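Local coordinates for protein homoserine dehydrogenase (Staphylococcus aureus M1064, PDB 4PG7) that catalyses the NAD(P)-dependent interconversion of L-homoserine and L-aspartate semialdehyde, a step of the aspartate pathway of amino acid synthesis, at residues Q293-I304 / D313-A321. Residues are numbered along the deposited sequence; the frame is centred on the assembly and turned at random.
Sequences QLAAVEDEYNAI and DTMFYGKGA. With ACT (acetate ion), chain E.
Tyr301 lies between Tyr317 and Lys319. Its ring is almost parallel to that of Tyr317, with the planes at 4°, but the two are slid apart. The centroids are 4.7 Å apart, and Tyr317 OH sits over the rim of one Tyr301 face. Lys319 covers the opposite face in a CH-pi contact, its CG 3.6 Å from the Tyr301 ring centroid. Beyond CG the lysine runs extended, passing Tyr301 OH with its CE. Its NZ ends 3.3 Å from Glu300 OE2, a salt bridge with a weak hydrogen bond.

Tyr317 has CG anti to the backbone N (chi1 164°), which brings its ring against Val297 and Tyr301. Val297 CG2 meets the ring edge 3.9 Å from Tyr317 CD1. A water joins Tyr317 OH (2.7 Å) to Glu298 N. Met315 bends at chi3, putting its CE 3.6 Å from Gln293 CG. Its sulfur also touches Leu294 CD2 and Ala303 CB.

The backbone partners belong to the antiparallel beta hairpin of strands 302-308 and 314-318. Asn302 and Gly318 exchange two backbone hydrogen bonds, as do Ile304 and Phe316. Strand 314-318 also pairs with a strand of the second subunit, and Tyr301 OH bonds to Asp313 N of that subunit.

The contact thus grades from an apolar patch around Met315, through the two slid-apart tyrosine rings, to a charged pair at the turn. The four backbone bonds set the register, while the two-sided packing on Tyr301 and the Glu300-Lys319 pair tie the Glu298-Tyr301 turn to the end of strand 314-318.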
loop_
_atom_site.group_PDB
_atom_site.type_symbol
_atom_site.label_atom_id
_atom_site.label_comp_id
_atom_site.label_asym_id
_atom_site.label_seq_id
_atom_site.Cartn_x
_atom_site.Cartn_y
_atom_site.Cartn_z
ATOM N N GLN A 293 6.775 -1.418 -11.041
ATOM C CA GLN A 293 6.909 -1.446 -9.590
ATOM C C GLN A 293 7.049 -2.865 -9.040
ATOM O O GLN A 293 7.804 -3.089 -8.102
ATOM C CB GLN A 293 5.748 -0.685 -8.925
ATOM C CG GLN A 293 6.050 0.120 -7.663
ATOM C CD GLN A 293 7.334 0.942 -7.634
ATOM O OE1 GLN A 293 7.604 1.766 -8.506
ATOM N NE2 GLN A 293 8.106 0.749 -6.560
ATOM N N LEU A 294 6.343 -3.842 -9.613
ATOM C CA LEU A 294 6.445 -5.224 -9.159
ATOM C C LEU A 294 7.789 -5.856 -9.388
ATOM O O LEU A 294 8.164 -6.779 -8.658
ATOM C CB LEU A 294 5.380 -6.121 -9.785
ATOM C CG LEU A 294 3.995 -6.088 -9.189
ATOM C CD1 LEU A 294 3.085 -6.995 -10.003
ATOM C CD2 LEU A 294 3.975 -6.493 -7.729
ATOM N N ALA A 295 8.511 -5.404 -10.413
ATOM C CA ALA A 295 9.769 -6.003 -10.739
ATOM C C ALA A 295 10.753 -5.876 -9.575
ATOM O O ALA A 295 11.656 -6.697 -9.449
ATOM C CB ALA A 295 10.362 -5.392 -12.000
ATOM N N ALA A 296 10.599 -4.841 -8.753
ATOM C CA ALA A 296 11.578 -4.530 -7.702
ATOM C C ALA A 296 11.295 -5.252 -6.379
ATOM O O ALA A 296 12.101 -5.181 -5.471
ATOM C CB ALA A 296 11.609 -3.034 -7.449
ATOM N N VAL A 297 10.193 -5.988 -6.304
ATOM C CA VAL A 297 9.784 -6.675 -5.091
ATOM C C VAL A 297 10.554 -8.001 -4.951
ATOM O O VAL A 297 10.316 -8.959 -5.702
ATOM C CB VAL A 297 8.274 -6.924 -5.113
ATOM C CG1 VAL A 297 7.819 -7.673 -3.875
ATOM C CG2 VAL A 297 7.537 -5.590 -5.218
ATOM N N GLU A 298 11.487 -8.029 -4.006
ATOM C CA GLU A 298 12.494 -9.091 -3.898
ATOM C C GLU A 298 12.368 -9.879 -2.616
ATOM O O GLU A 298 11.692 -9.462 -1.661
ATOM C CB GLU A 298 13.921 -8.496 -3.960
ATOM C CG GLU A 298 14.286 -7.820 -5.278
ATOM C CD GLU A 298 14.094 -8.709 -6.516
ATOM O OE1 GLU A 298 14.383 -9.927 -6.494
ATOM O OE2 GLU A 298 13.639 -8.187 -7.543
ATOM N N ASP A 299 13.007 -11.040 -2.621
ATOM C CA ASP A 299 13.114 -11.902 -1.456
ATOM C C ASP A 299 11.745 -12.322 -0.958
ATOM O O ASP A 299 10.866 -12.582 -1.768
ATOM C CB ASP A 299 13.981 -11.213 -0.397
ATOM C CG ASP A 299 15.334 -10.825 -0.957
ATOM O OD1 ASP A 299 15.873 -11.572 -1.813
ATOM O OD2 ASP A 299 15.868 -9.773 -0.571
ATOM N N GLU A 300 11.529 -12.320 0.344
ATOM C CA GLU A 300 10.267 -12.775 0.910
ATOM C C GLU A 300 9.171 -11.709 0.930
ATOM O O GLU A 300 8.087 -11.954 1.436
ATOM C CB GLU A 300 10.480 -13.352 2.316
ATOM C CG GLU A 300 10.725 -12.349 3.447
ATOM C CD GLU A 300 12.173 -11.927 3.616
ATOM O OE1 GLU A 300 12.981 -12.005 2.649
ATOM O OE2 GLU A 300 12.506 -11.470 4.730
ATOM N N TYR A 301 9.434 -10.532 0.382
ATOM C CA TYR A 301 8.408 -9.485 0.355
ATOM C C TYR A 301 7.307 -9.835 -0.630
ATOM O O TYR A 301 7.534 -10.563 -1.586
ATOM C CB TYR A 301 9.011 -8.119 0.047
ATOM C CG TYR A 301 9.615 -7.476 1.266
ATOM C CD1 TYR A 301 8.890 -6.573 2.009
ATOM C CD2 TYR A 301 10.903 -7.789 1.696
ATOM C CE1 TYR A 301 9.415 -5.982 3.137
ATOM C CE2 TYR A 301 11.442 -7.190 2.838
ATOM C CZ TYR A 301 10.684 -6.293 3.553
ATOM O OH TYR A 301 11.163 -5.661 4.686
ATOM N N ASN A 302 6.104 -9.368 -0.320
ATOM C CA ASN A 302 4.943 -9.509 -1.165
ATOM C C ASN A 302 4.448 -8.130 -1.585
ATOM O O ASN A 302 4.901 -7.116 -1.072
ATOM C CB ASN A 302 3.848 -10.290 -0.425
ATOM C CG ASN A 302 4.178 -11.783 -0.297
ATOM O OD1 ASN A 302 5.159 -12.282 -0.875
ATOM N ND2 ASN A 302 3.367 -12.489 0.426
ATOM N N ALA A 303 3.549 -8.115 -2.562
ATOM C CA ALA A 303 2.973 -6.886 -3.057
ATOM C C ALA A 303 1.725 -7.183 -3.850
ATOM O O ALA A 303 1.640 -8.242 -4.508
ATOM C CB ALA A 303 3.980 -6.111 -3.919
ATOM N N ILE A 304 0.755 -6.277 -3.757
ATOM C CA ILE A 304 -0.431 -6.304 -4.626
ATOM C C ILE A 304 -0.514 -5.016 -5.384
ATOM O O ILE A 304 -0.572 -3.946 -4.776
ATOM C CB ILE A 304 -1.800 -6.390 -3.906
ATOM C CG1 ILE A 304 -1.720 -7.297 -2.720
ATOM C CG2 ILE A 304 -2.885 -6.870 -4.886
ATOM C CD1 ILE A 304 -1.639 -8.746 -3.089
ATOM N N ASP A 313 -2.734 3.560 -11.024
ATOM C CA ASP A 313 -2.431 2.290 -10.378
ATOM C C ASP A 313 -2.049 2.511 -8.919
ATOM O O ASP A 313 -1.590 3.584 -8.533
ATOM C CB ASP A 313 -1.293 1.580 -11.089
ATOM C CG ASP A 313 -1.566 1.360 -12.561
ATOM O OD1 ASP A 313 -2.718 1.589 -12.999
ATOM O OD2 ASP A 313 -0.615 0.984 -13.266
ATOM N N THR A 314 -2.244 1.497 -8.099
ATOM C CA THR A 314 -1.770 1.551 -6.728
ATOM C C THR A 314 -1.029 0.253 -6.425
ATOM O O THR A 314 -1.216 -0.762 -7.113
ATOM C CB THR A 314 -2.903 1.756 -5.704
ATOM O OG1 THR A 314 -3.829 0.692 -5.827
ATOM C CG2 THR A 314 -3.642 3.067 -5.920
ATOM N N MET A 315 -0.198 0.286 -5.389
ATOM C CA MET A 315 0.475 -0.936 -4.917
ATOM C C MET A 315 0.716 -0.881 -3.428
ATOM O O MET A 315 1.007 0.181 -2.855
ATOM C CB MET A 315 1.797 -1.176 -5.667
ATOM C CG MET A 315 2.382 -2.596 -5.503
ATOM S SD MET A 315 4.075 -2.799 -6.186
ATOM C CE MET A 315 4.925 -1.894 -4.880
ATOM N N PHE A 316 0.590 -2.038 -2.810
ATOM C CA PHE A 316 0.839 -2.236 -1.393
ATOM C C PHE A 316 1.964 -3.247 -1.297
ATOM O O PHE A 316 1.925 -4.265 -1.988
ATOM C CB PHE A 316 -0.444 -2.737 -0.731
ATOM C CG PHE A 316 -1.638 -1.870 -1.040
ATOM C CD1 PHE A 316 -2.043 -0.869 -0.152
ATOM C CD2 PHE A 316 -2.316 -1.992 -2.263
ATOM C CE1 PHE A 316 -3.120 -0.045 -0.456
ATOM C CE2 PHE A 316 -3.376 -1.161 -2.570
ATOM C CZ PHE A 316 -3.790 -0.197 -1.661
ATOM N N TYR A 317 2.965 -2.959 -0.467
ATOM C CA TYR A 317 4.163 -3.780 -0.375
ATOM C C TYR A 317 4.442 -4.084 1.084
ATOM O O TYR A 317 4.358 -3.196 1.924
ATOM C CB TYR A 317 5.319 -3.003 -0.993
ATOM C CG TYR A 317 6.749 -3.461 -0.704
ATOM C CD1 TYR A 317 7.402 -4.301 -1.578
ATOM C CD2 TYR A 317 7.467 -2.977 0.399
ATOM C CE1 TYR A 317 8.722 -4.692 -1.361
ATOM C CE2 TYR A 317 8.793 -3.353 0.638
ATOM C CZ TYR A 317 9.417 -4.217 -0.258
ATOM O OH TYR A 317 10.707 -4.601 -0.075
ATOM N N GLY A 318 4.780 -5.329 1.384
ATOM C CA GLY A 318 5.168 -5.731 2.741
ATOM C C GLY A 318 5.346 -7.227 2.852
ATOM O O GLY A 318 5.036 -7.959 1.895
ATOM N N LYS A 319 5.846 -7.698 3.991
ATOM C CA LYS A 319 6.008 -9.134 4.214
ATOM C C LYS A 319 4.736 -9.750 4.752
ATOM O O LYS A 319 3.819 -9.037 5.170
ATOM C CB LYS A 319 7.082 -9.418 5.239
ATOM C CG LYS A 319 8.464 -8.952 4.897
ATOM C CD LYS A 319 9.409 -9.469 5.970
ATOM C CE LYS A 319 10.752 -8.787 5.920
ATOM N NZ LYS A 319 11.615 -9.239 7.041
ATOM N N GLY A 320 4.672 -11.081 4.718
ATOM C CA GLY A 320 3.541 -11.803 5.282
ATOM C C GLY A 320 3.617 -11.835 6.800
ATOM O O GLY A 320 4.688 -11.648 7.380
ATOM N N ALA A 321 2.469 -12.069 7.432
ATOM C CA ALA A 321 2.401 -12.378 8.874
ATOM C C ALA A 321 2.921 -13.802 9.152
ATOM O O ALA A 321 2.803 -14.656 8.277
ATOM C CB ALA A 321 0.967 -12.230 9.358
HETATM C C ACT E . 14.304 -4.397 2.282
HETATM O O ACT E . 13.299 -3.829 1.755
HETATM O OXT ACT E . 15.036 -3.853 3.142
HETATM C CH3 ACT E . 14.672 -5.784 1.882
HETATM O O HOH W 1 11.952 -6.267 -1.838
#